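PDB 2DQ0: serine--tRNA ligase from Pyrococcus horikoshii, which catalyses the attachment of serine to tRNA(Ser), using ATP, and is probably also able to charge tRNA(Sec) with serine. Local coordinates for residues Val163-Ile168 against Gly426-Pro431; Ala172-Ala177 against Lys294-Val299; Leu334-Arg339 against Ile414-Glu419. One frame throughout, in Å; residues are numbered along the deposited sequence.

Contact 1: Val163-Ile168 against Gly426-Pro431; sequences VDLLEI and GTVRIP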
loop_
_atom_site.group_PDB
_atom_site.type_symbol
_atom_site.label_atom_id
_atom_site.label_comp_id
_atom_site.label_asym_id
_atom_site.label_seq_id
_atom_site.Cartn_x
_atom_site.Cartn_y
_atom_site.Cartn_z
ATOM N N VAL A 163 -0.719 -22.594 -8.353
ATOM C CA VAL A 163 -1.074 -21.734 -9.466
ATOM C C VAL A 163 -2.180 -22.400 -10.275
ATOM O O VAL A 163 -3.196 -21.792 -10.589
ATOM C CB VAL A 163 0.123 -21.490 -10.387
ATOM C CG1 VAL A 163 -0.152 -20.291 -11.265
ATOM C CG2 VAL A 163 1.397 -21.298 -9.559
ATOM N N ASP A 164 -1.997 -23.669 -10.602
ATOM C CA ASP A 164 -3.013 -24.352 -11.375
ATOM C C ASP A 164 -4.326 -24.460 -10.627
ATOM O O ASP A 164 -5.395 -24.351 -11.227
ATOM C CB ASP A 164 -2.487 -25.715 -11.824
ATOM C CG ASP A 164 -1.344 -25.571 -12.826
ATOM O OD1 ASP A 164 -1.587 -24.951 -13.898
ATOM O OD2 ASP A 164 -0.212 -26.043 -12.548
ATOM N N LEU A 165 -4.255 -24.649 -9.312
ATOM C CA LEU A 165 -5.456 -24.742 -8.508
ATOM C C LEU A 165 -6.202 -23.389 -8.515
ATOM O O LEU A 165 -7.430 -23.348 -8.589
ATOM C CB LEU A 165 -5.093 -25.190 -7.083
ATOM C CG LEU A 165 -4.816 -26.706 -6.961
ATOM C CD1 LEU A 165 -4.093 -27.014 -5.658
ATOM C CD2 LEU A 165 -6.140 -27.508 -7.037
ATOM N N LEU A 166 -5.481 -22.274 -8.475
ATOM C CA LEU A 166 -6.190 -20.999 -8.481
ATOM C C LEU A 166 -7.024 -20.876 -9.736
ATOM O O LEU A 166 -8.119 -20.300 -9.711
ATOM C CB LEU A 166 -5.231 -19.817 -8.397
ATOM C CG LEU A 166 -4.589 -19.568 -7.036
ATOM C CD1 LEU A 166 -3.360 -18.701 -7.215
ATOM C CD2 LEU A 166 -5.590 -18.901 -6.099
ATOM N N GLU A 167 -6.498 -21.433 -10.823
ATOM C CA GLU A 167 -7.136 -21.403 -12.133
ATOM C C GLU A 167 -8.398 -22.248 -12.172
ATOM O O GLU A 167 -9.461 -21.760 -12.524
ATOM C CB GLU A 167 -6.159 -21.909 -13.193
ATOM C CG GLU A 167 -6.105 -21.099 -14.492
ATOM C CD GLU A 167 -7.432 -21.036 -15.234
ATOM O OE1 GLU A 167 -8.345 -20.300 -14.796
ATOM O OE2 GLU A 167 -7.558 -21.728 -16.266
ATOM N N ILE A 168 -8.285 -23.520 -11.794
ATOM C CA ILE A 168 -9.438 -24.400 -11.827
ATOM C C ILE A 168 -10.497 -23.937 -10.816
ATOM O O ILE A 168 -11.688 -24.177 -10.990
ATOM C CB ILE A 168 -9.018 -25.889 -11.577
ATOM C CG1 ILE A 168 -8.864 -26.174 -10.093
ATOM C CG2 ILE A 168 -7.690 -26.195 -12.253
ATOM C CD1 ILE A 168 -9.986 -27.020 -9.556
ATOM N N GLY A 426 -9.556 -31.197 -7.923
ATOM C CA GLY A 426 -9.228 -29.780 -7.793
ATOM C C GLY A 426 -9.931 -29.118 -6.611
ATOM O O GLY A 426 -9.549 -28.042 -6.151
ATOM N N THR A 427 -10.983 -29.767 -6.128
ATOM C CA THR A 427 -11.705 -29.269 -4.988
ATOM C C THR A 427 -10.722 -29.109 -3.855
ATOM O O THR A 427 -9.886 -29.981 -3.610
ATOM C CB THR A 427 -12.751 -30.246 -4.533
ATOM O OG1 THR A 427 -13.657 -30.489 -5.611
ATOM C CG2 THR A 427 -13.503 -29.693 -3.327
ATOM N N VAL A 428 -10.828 -27.992 -3.154
ATOM C CA VAL A 428 -9.941 -27.724 -2.048
ATOM C C VAL A 428 -10.752 -27.590 -0.785
ATOM O O VAL A 428 -11.628 -26.744 -0.694
ATOM C CB VAL A 428 -9.134 -26.451 -2.313
ATOM C CG1 VAL A 428 -8.521 -25.929 -1.017
ATOM C CG2 VAL A 428 -8.058 -26.757 -3.326
ATOM N N ARG A 429 -10.464 -28.444 0.186
ATOM C CA ARG A 429 -11.186 -28.412 1.450
ATOM C C ARG A 429 -10.531 -27.380 2.338
ATOM O O ARG A 429 -9.308 -27.273 2.364
ATOM C CB ARG A 429 -11.180 -29.799 2.110
ATOM C CG ARG A 429 -11.972 -30.824 1.304
ATOM C CD ARG A 429 -11.999 -32.193 1.954
ATOM N NE ARG A 429 -13.190 -32.382 2.781
ATOM C CZ ARG A 429 -13.450 -33.482 3.479
ATOM N NH1 ARG A 429 -14.559 -33.567 4.201
ATOM N NH2 ARG A 429 -12.596 -34.499 3.461
ATOM N N ILE A 430 -11.331 -26.587 3.041
ATOM C CA ILE A 430 -10.728 -25.592 3.903
ATOM C C ILE A 430 -10.803 -26.073 5.350
ATOM O O ILE A 430 -11.819 -26.578 5.788
ATOM C CB ILE A 430 -11.355 -24.150 3.668
ATOM C CG1 ILE A 430 -12.182 -23.718 4.849
ATOM C CG2 ILE A 430 -12.156 -24.099 2.389
ATOM C CD1 ILE A 430 -11.346 -23.002 5.846
ATOM N N PRO A 431 -9.690 -25.957 6.091
ATOM C CA PRO A 431 -9.565 -26.367 7.499
ATOM C C PRO A 431 -10.741 -25.903 8.356
ATOM O O PRO A 431 -11.109 -24.732 8.317
ATOM C CB PRO A 431 -8.263 -25.704 7.946
ATOM C CG PRO A 431 -7.471 -25.591 6.675
ATOM C CD PRO A 431 -8.493 -25.221 5.638
#
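L165 and I168 meet the peptide group that follows CA of G426; no ring takes part, and this peptide is the flat group of the contact. I168 CD1 approaches obliquely from one side of its plane, 3.4 Å from G426 CA and 3.6 Å from G426 O. L165 CD2 stands nearer the plane, slightly to its other side, and is 3.6 Å from G426 O. The two methyls thus flank the peptide, one from each residue of a single helical turn. L165 CD2 also reaches past it to V428, 4.2 Å from CG2, in the contact's apolar pair of side chains. The torsions explain the division of work: CG1 of I168 sits between its backbone N and carbonyl carbon (chi1 82°), which carries CD1 over the glycine, whereas CG of L165 lies anti to its carbonyl carbon (chi1 -78°) and aims the branch toward V428. G426 suits the place twice over, since its phi of 106° would jam a CB against the preceding carbonyl O, and that CB would also collide with I168 CD1. No hydrogen bond crosses between the segments, and just 138 Å² is buried. L418 of helix 410-420 touches both L165 and V428, continuing the apolar core, while the backbone of I168 is bonded to V446. The whole is plain packing away from the active site: a short helix, 162-168, set against the glycine turn that leads into strand 428-429 of the two-stranded antiparallel sheet it forms with 442-443.

Contact 2: Ala172-Ala177 against Lys294-Val299; sequences ADFARA and KGIFRV. With SSA (5'-O-(N-(L-seryl)-sulfamoyl)adenosine), chain G; SO4 (sulfate ion), chain F; SO4 (sulfate ion), chain D.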
loop_
_atom_site.group_PDB
_atom_site.type_symbol
_atom_site.label_atom_id
_atom_site.label_comp_id
_atom_site.label_asym_id
_atom_site.label_seq_id
_atom_site.Cartn_x
_atom_site.Cartn_y
_atom_site.Cartn_z
ATOM N N ALA A 172 -8.122 -16.404 -9.298
ATOM C CA ALA A 172 -7.131 -15.388 -9.612
ATOM C C ALA A 172 -7.111 -15.053 -11.091
ATOM O O ALA A 172 -7.621 -15.795 -11.929
ATOM C CB ALA A 172 -5.757 -15.859 -9.183
ATOM N N ASP A 173 -6.551 -13.900 -11.409
ATOM C CA ASP A 173 -6.407 -13.512 -12.798
ATOM C C ASP A 173 -5.028 -12.864 -12.805
ATOM O O ASP A 173 -4.818 -11.791 -12.236
ATOM C CB ASP A 173 -7.504 -12.537 -13.244
ATOM C CG ASP A 173 -7.420 -12.174 -14.740
ATOM O OD1 ASP A 173 -6.328 -12.239 -15.359
ATOM O OD2 ASP A 173 -8.468 -11.787 -15.291
ATOM N N PHE A 174 -4.084 -13.568 -13.415
ATOM C CA PHE A 174 -2.726 -13.114 -13.503
ATOM C C PHE A 174 -2.492 -12.264 -14.736
ATOM O O PHE A 174 -1.890 -11.182 -14.679
ATOM C CB PHE A 174 -1.791 -14.319 -13.500
ATOM C CG PHE A 174 -1.691 -14.995 -12.159
ATOM C CD1 PHE A 174 -2.334 -16.199 -11.920
ATOM C CD2 PHE A 174 -0.957 -14.409 -11.118
ATOM C CE1 PHE A 174 -2.252 -16.809 -10.668
ATOM C CE2 PHE A 174 -0.875 -15.014 -9.870
ATOM C CZ PHE A 174 -1.524 -16.215 -9.644
ATOM N N ALA A 175 -2.995 -12.741 -15.855
ATOM C CA ALA A 175 -2.777 -12.038 -17.100
ATOM C C ALA A 175 -3.246 -10.599 -17.054
ATOM O O ALA A 175 -2.550 -9.713 -17.525
ATOM C CB ALA A 175 -3.438 -12.798 -18.273
ATOM N N ARG A 176 -4.403 -10.338 -16.463
ATOM C CA ARG A 176 -4.850 -8.958 -16.452
ATOM C C ARG A 176 -4.039 -8.122 -15.442
ATOM O O ARG A 176 -3.939 -6.912 -15.551
ATOM C CB ARG A 176 -6.355 -8.913 -16.189
ATOM C CG ARG A 176 -7.171 -9.585 -17.290
ATOM C CD ARG A 176 -8.630 -9.193 -17.170
ATOM N NE ARG A 176 -9.417 -9.650 -18.305
ATOM C CZ ARG A 176 -9.859 -10.896 -18.466
ATOM N NH1 ARG A 176 -10.568 -11.213 -19.534
ATOM N NH2 ARG A 176 -9.617 -11.820 -17.550
ATOM N N ALA A 177 -3.429 -8.781 -14.472
ATOM C CA ALA A 177 -2.614 -8.059 -13.521
ATOM C C ALA A 177 -1.309 -7.612 -14.199
ATOM O O ALA A 177 -0.821 -6.511 -13.957
ATOM C CB ALA A 177 -2.327 -8.929 -12.332
ATOM N N LYS A 294 5.051 -19.502 -10.307
ATOM C CA LYS A 294 4.416 -18.365 -11.008
ATOM C C LYS A 294 3.106 -17.724 -10.541
ATOM O O LYS A 294 2.524 -16.902 -11.264
ATOM C CB LYS A 294 4.268 -18.710 -12.499
ATOM C CG LYS A 294 4.733 -20.111 -12.876
ATOM C CD LYS A 294 3.908 -21.201 -12.192
ATOM C CE LYS A 294 4.624 -22.551 -12.265
ATOM N NZ LYS A 294 3.895 -23.626 -11.546
ATOM N N GLY A 295 2.654 -18.063 -9.343
ATOM C CA GLY A 295 1.418 -17.481 -8.854
ATOM C C GLY A 295 1.541 -16.430 -7.760
ATOM O O GLY A 295 1.917 -15.295 -8.018
ATOM N N ILE A 296 1.217 -16.805 -6.528
ATOM C CA ILE A 296 1.270 -15.864 -5.420
ATOM C C ILE A 296 2.246 -16.256 -4.325
ATOM O O ILE A 296 2.095 -15.874 -3.159
ATOM C CB ILE A 296 -0.117 -15.679 -4.793
ATOM C CG1 ILE A 296 -0.624 -17.004 -4.214
ATOM C CG2 ILE A 296 -1.067 -15.126 -5.816
ATOM C CD1 ILE A 296 -2.043 -16.918 -3.583
ATOM N N PHE A 297 3.253 -17.024 -4.706
ATOM C CA PHE A 297 4.257 -17.452 -3.753
ATOM C C PHE A 297 5.274 -16.341 -3.480
ATOM O O PHE A 297 5.684 -16.122 -2.345
ATOM C CB PHE A 297 4.999 -18.663 -4.294
ATOM C CG PHE A 297 5.978 -19.224 -3.334
ATOM C CD1 PHE A 297 5.539 -19.973 -2.232
ATOM C CD2 PHE A 297 7.344 -18.955 -3.472
ATOM C CE1 PHE A 297 6.447 -20.444 -1.271
ATOM C CE2 PHE A 297 8.269 -19.425 -2.510
ATOM C CZ PHE A 297 7.807 -20.172 -1.405
ATOM N N ARG A 298 5.701 -15.666 -4.538
ATOM C CA ARG A 298 6.678 -14.602 -4.412
ATOM C C ARG A 298 6.236 -13.457 -5.322
ATOM O O ARG A 298 6.518 -13.431 -6.524
ATOM C CB ARG A 298 8.078 -15.119 -4.797
ATOM C CG ARG A 298 9.130 -14.032 -4.853
ATOM C CD ARG A 298 10.461 -14.566 -5.320
ATOM N NE ARG A 298 11.175 -15.225 -4.242
ATOM C CZ ARG A 298 11.418 -16.530 -4.192
ATOM N NH1 ARG A 298 11.001 -17.328 -5.169
ATOM N NH2 ARG A 298 12.092 -17.032 -3.164
ATOM N N VAL A 299 5.542 -12.503 -4.725
ATOM C CA VAL A 299 5.014 -11.393 -5.467
ATOM C C VAL A 299 5.408 -10.050 -4.876
ATOM O O VAL A 299 6.076 -9.962 -3.841
ATOM C CB VAL A 299 3.507 -11.501 -5.489
ATOM C CG1 VAL A 299 3.090 -12.665 -6.370
ATOM C CG2 VAL A 299 2.999 -11.744 -4.048
HETATM N N10 SSA G . 9.068 -9.270 9.665
HETATM C CA SSA G . 9.574 -10.622 9.366
HETATM C CB SSA G . 8.749 -11.675 10.055
HETATM O OG SSA G . 7.454 -11.825 9.463
HETATM C C9 SSA G . 9.580 -10.951 7.878
HETATM O O9 SSA G . 9.071 -10.191 7.059
HETATM N N8 SSA G . 10.183 -12.090 7.516
HETATM S S1 SSA G . 10.195 -12.546 5.975
HETATM O O1S SSA G . 10.930 -11.507 5.269
HETATM O O2S SSA G . 10.679 -13.922 5.968
HETATM O "O5'" SSA G . 8.685 -12.491 5.555
HETATM C "C5'" SSA G . 7.739 -13.262 6.271
HETATM C "C4'" SSA G . 6.944 -14.149 5.366
HETATM O "O4'" SSA G . 6.194 -13.367 4.416
HETATM C "C3'" SSA G . 7.689 -15.146 4.502
HETATM O "O3'" SSA G . 8.077 -16.259 5.282
HETATM C "C2'" SSA G . 6.576 -15.521 3.540
HETATM O "O2'" SSA G . 5.576 -16.339 4.099
HETATM C "C1'" SSA G . 5.997 -14.133 3.235
HETATM N N9 SSA G . 6.680 -13.424 2.156
HETATM C C8 SSA G . 7.902 -12.770 2.166
HETATM N N7 SSA G . 8.221 -12.237 1.015
HETATM C C5 SSA G . 7.148 -12.560 0.189
HETATM C C6 SSA G . 6.877 -12.296 -1.180
HETATM N N6 SSA G . 7.705 -11.618 -1.968
HETATM N N1 SSA G . 5.696 -12.751 -1.702
HETATM C C2 SSA G . 4.853 -13.430 -0.893
HETATM N N3 SSA G . 5.006 -13.744 0.414
HETATM C C4 SSA G . 6.188 -13.287 0.888
HETATM S S SO4 F . -4.374 -16.195 -15.837
HETATM O O1 SO4 F . -2.907 -16.246 -15.986
HETATM O O2 SO4 F . -4.940 -17.543 -16.083
HETATM O O3 SO4 F . -4.945 -15.227 -16.800
HETATM O O4 SO4 F . -4.723 -15.776 -14.472
HETATM S S SO4 D . 11.202 -20.411 -6.593
HETATM O O1 SO4 D . 10.258 -19.277 -6.668
HETATM O O2 SO4 D . 10.439 -21.666 -6.741
HETATM O O3 SO4 D . 12.222 -20.329 -7.661
HETATM O O4 SO4 D . 11.884 -20.372 -5.288
#
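The 294-299 segment belongs to the class II motif 2 loop, whose residues F297-V299 line the adenylate pocket; F174 packs against its outer end. CZ of F174 lies 3.3 Å from G295 CA, which meets the ring obliquely. K294 O stands over one face of that ring, displaced toward the rim, and I296 CG2 comes to its edge, 4.0 Å from CZ. Beside the ring, F174 N donates to a sulfate, probably from the crystallisation liquor, with a weak second bond from A175 N. D173, its CG anti to the backbone N (chi1 -177°), reaches forward to accept from R176 N at OD1 (2.9 Å), a capping bond met 40° out of the carboxylate plane. Its OD2 receives R176 NH2 on the syn side in a salt bridge, and R176 NE pairs with E264 of the second subunit. With an alanine here, R176 N would probably lose its cap and the guanidinium this carboxylate partner. At the loop's far end V299 N donates to N1 of the analog (3.0 Å) and V299 O accepts from N6 (3.0 Å), the backbone reading of adenine familiar from class II synthetases.

Contact 3: Leu334-Arg339 against Ile414-Glu419; sequences LEIPYR and IVAILE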
loop_
_atom_site.group_PDB
_atom_site.type_symbol
_atom_site.label_atom_id
_atom_site.label_comp_id
_atom_site.label_asym_id
_atom_site.label_seq_id
_atom_site.Cartn_x
_atom_site.Cartn_y
_atom_site.Cartn_z
ATOM N N LEU A 334 -4.511 -25.048 11.013
ATOM C CA LEU A 334 -4.757 -24.972 9.583
ATOM C C LEU A 334 -4.470 -26.341 8.948
ATOM O O LEU A 334 -4.633 -26.526 7.735
ATOM C CB LEU A 334 -3.850 -23.899 8.977
ATOM C CG LEU A 334 -4.476 -22.583 8.525
ATOM C CD1 LEU A 334 -5.820 -22.417 9.130
ATOM C CD2 LEU A 334 -3.574 -21.430 8.878
ATOM N N GLU A 335 -4.038 -27.287 9.785
ATOM C CA GLU A 335 -3.727 -28.652 9.363
ATOM C C GLU A 335 -2.689 -28.662 8.236
ATOM O O GLU A 335 -2.874 -29.317 7.198
ATOM C CB GLU A 335 -5.003 -29.368 8.894
ATOM C CG GLU A 335 -6.157 -29.391 9.896
ATOM C CD GLU A 335 -7.444 -29.969 9.304
ATOM O OE1 GLU A 335 -8.558 -29.554 9.721
ATOM O OE2 GLU A 335 -7.346 -30.849 8.418
ATOM N N ILE A 336 -1.596 -27.934 8.442
ATOM C CA ILE A 336 -0.543 -27.875 7.436
ATOM C C ILE A 336 0.746 -28.501 7.952
ATOM O O ILE A 336 1.411 -27.952 8.836
ATOM C CB ILE A 336 -0.245 -26.416 6.989
ATOM C CG1 ILE A 336 -1.519 -25.762 6.433
ATOM C CG2 ILE A 336 0.830 -26.423 5.893
ATOM C CD1 ILE A 336 -2.058 -26.407 5.136
ATOM N N PRO A 337 1.119 -29.662 7.399
ATOM C CA PRO A 337 2.352 -30.300 7.866
ATOM C C PRO A 337 3.555 -29.399 7.547
ATOM O O PRO A 337 3.578 -28.703 6.540
ATOM C CB PRO A 337 2.343 -31.652 7.142
ATOM C CG PRO A 337 1.633 -31.335 5.842
ATOM C CD PRO A 337 0.522 -30.380 6.256
ATOM N N TYR A 338 4.547 -29.406 8.426
ATOM C CA TYR A 338 5.700 -28.535 8.262
ATOM C C TYR A 338 6.884 -29.056 9.058
ATOM O O TYR A 338 6.804 -30.068 9.761
ATOM C CB TYR A 338 5.342 -27.131 8.775
ATOM C CG TYR A 338 5.096 -27.057 10.284
ATOM C CD1 TYR A 338 6.160 -26.964 11.180
ATOM C CD2 TYR A 338 3.800 -27.124 10.815
ATOM C CE1 TYR A 338 5.953 -26.945 12.567
ATOM C CE2 TYR A 338 3.576 -27.106 12.210
ATOM C CZ TYR A 338 4.662 -27.020 13.078
ATOM O OH TYR A 338 4.467 -27.051 14.448
ATOM N N ARG A 339 7.982 -28.333 8.944
ATOM C CA ARG A 339 9.190 -28.649 9.667
ATOM C C ARG A 339 9.751 -27.259 10.017
ATOM O O ARG A 339 9.654 -26.337 9.210
ATOM C CB ARG A 339 10.158 -29.438 8.764
ATOM C CG ARG A 339 10.783 -28.620 7.647
ATOM C CD ARG A 339 11.741 -29.405 6.778
ATOM N NE ARG A 339 12.548 -28.463 6.013
ATOM C CZ ARG A 339 13.729 -28.736 5.470
ATOM N NH1 ARG A 339 14.386 -27.794 4.804
ATOM N NH2 ARG A 339 14.254 -29.947 5.593
ATOM N N ILE A 414 -2.127 -19.361 1.731
ATOM C CA ILE A 414 -3.095 -19.752 0.738
ATOM C C ILE A 414 -2.498 -20.841 -0.145
ATOM O O ILE A 414 -3.194 -21.794 -0.482
ATOM C CB ILE A 414 -3.555 -18.516 -0.105
ATOM C CG1 ILE A 414 -4.521 -17.664 0.723
ATOM C CG2 ILE A 414 -4.228 -18.951 -1.415
ATOM C CD1 ILE A 414 -4.999 -16.423 -0.008
ATOM N N VAL A 415 -1.219 -20.724 -0.515
ATOM C CA VAL A 415 -0.630 -21.768 -1.351
ATOM C C VAL A 415 -0.594 -23.052 -0.524
ATOM O O VAL A 415 -1.039 -24.108 -0.993
ATOM C CB VAL A 415 0.828 -21.439 -1.886
ATOM C CG1 VAL A 415 0.838 -20.141 -2.638
ATOM C CG2 VAL A 415 1.804 -21.376 -0.772
ATOM N N ALA A 416 -0.114 -22.959 0.715
ATOM C CA ALA A 416 -0.048 -24.155 1.541
ATOM C C ALA A 416 -1.415 -24.828 1.672
ATOM O O ALA A 416 -1.509 -26.059 1.597
ATOM C CB ALA A 416 0.529 -23.839 2.916
ATOM N N ILE A 417 -2.475 -24.033 1.834
ATOM C CA ILE A 417 -3.806 -24.608 1.984
ATOM C C ILE A 417 -4.293 -25.242 0.697
ATOM O O ILE A 417 -4.874 -26.325 0.728
ATOM C CB ILE A 417 -4.829 -23.554 2.492
ATOM C CG1 ILE A 417 -4.497 -23.204 3.946
ATOM C CG2 ILE A 417 -6.273 -24.070 2.356
ATOM C CD1 ILE A 417 -5.387 -22.157 4.550
ATOM N N LEU A 418 -4.042 -24.595 -0.435
ATOM C CA LEU A 418 -4.486 -25.147 -1.719
ATOM C C LEU A 418 -3.744 -26.446 -2.040
ATOM O O LEU A 418 -4.346 -27.436 -2.456
ATOM C CB LEU A 418 -4.265 -24.147 -2.866
ATOM C CG LEU A 418 -5.088 -22.854 -2.897
ATOM C CD1 LEU A 418 -4.715 -21.988 -4.097
ATOM C CD2 LEU A 418 -6.553 -23.230 -2.965
ATOM N N GLU A 419 -2.435 -26.444 -1.842
ATOM C CA GLU A 419 -1.675 -27.624 -2.159
ATOM C C GLU A 419 -1.847 -28.763 -1.171
ATOM O O GLU A 419 -1.835 -29.910 -1.568
ATOM C CB GLU A 419 -0.189 -27.267 -2.368
ATOM C CG GLU A 419 0.058 -26.642 -3.757
ATOM C CD GLU A 419 1.535 -26.434 -4.142
ATOM O OE1 GLU A 419 2.424 -27.166 -3.634
ATOM O OE2 GLU A 419 1.800 -25.544 -4.996
#
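Apolar contacts carry the meeting of I336 and L334 with A416 and I417. I336 lies across the helix with two branches at work: CG2, anti to the backbone N, rests 4.0 Å from A416 CB, while CD1 bends the other way (chi2 -65°) and comes within 4.2 Å of I417 CG1. The same CD1 sits 3.6 Å from A416 O, so a methyl shares the surroundings of that carbonyl with N420 ND2, which is hydrogen-bonded to it. I417 does not face I336 from its root, but its extended chain (chi2 178°) brings CD1 up to L334, 4.1 Å from CG, where the two side chains cross obliquely. L199 and F202 of helix 190-209 pack on L334 as well, and A360 of strand 354-362 on I336.

Backbone bonding shapes the approach. E335, at positive phi, ends helix 316-333 in a Schellman motif, and the chain then turns through I336 and P337 into strand 338-342.

Polar groups nearby find partners outside the contact: the side chain of H421 (NE2) is hydrogen-bonded to L334 O, and the buried carboxylate of E419 accepts from Q365 N and H162 N. No hydrogen bond joins the two segments, and only 161 Å² is buried between them. Aliphatic carbons, with one methyl against a helix carbonyl, join the helix exit to helix 410-420. The chemistry therefore implies a contact that depends on fit of shape and burial rather than on directional bonds.

How the contacts relate
Following the chain from the N terminus, helix 162-168 opens contact 1 and segment 172-177 opens contact 2 soon after. The motif 2 loop then closes contact 2; contact 3 opens at 334-339 and is closed by helix 410-420, before 426-431 closes contact 1 around them both. Contacts 2 and 3 therefore lie in series within contact 1, and none cross. In space they touch: V163 and L166 of helix 162-168 pack on K294 and F174, L165 and L166 on L418, and P431 on L334, while I296 meets I414 and V415. Helix 410-420 thus binds strand 428-429, the motif 2 loop and the 334-339 turn together.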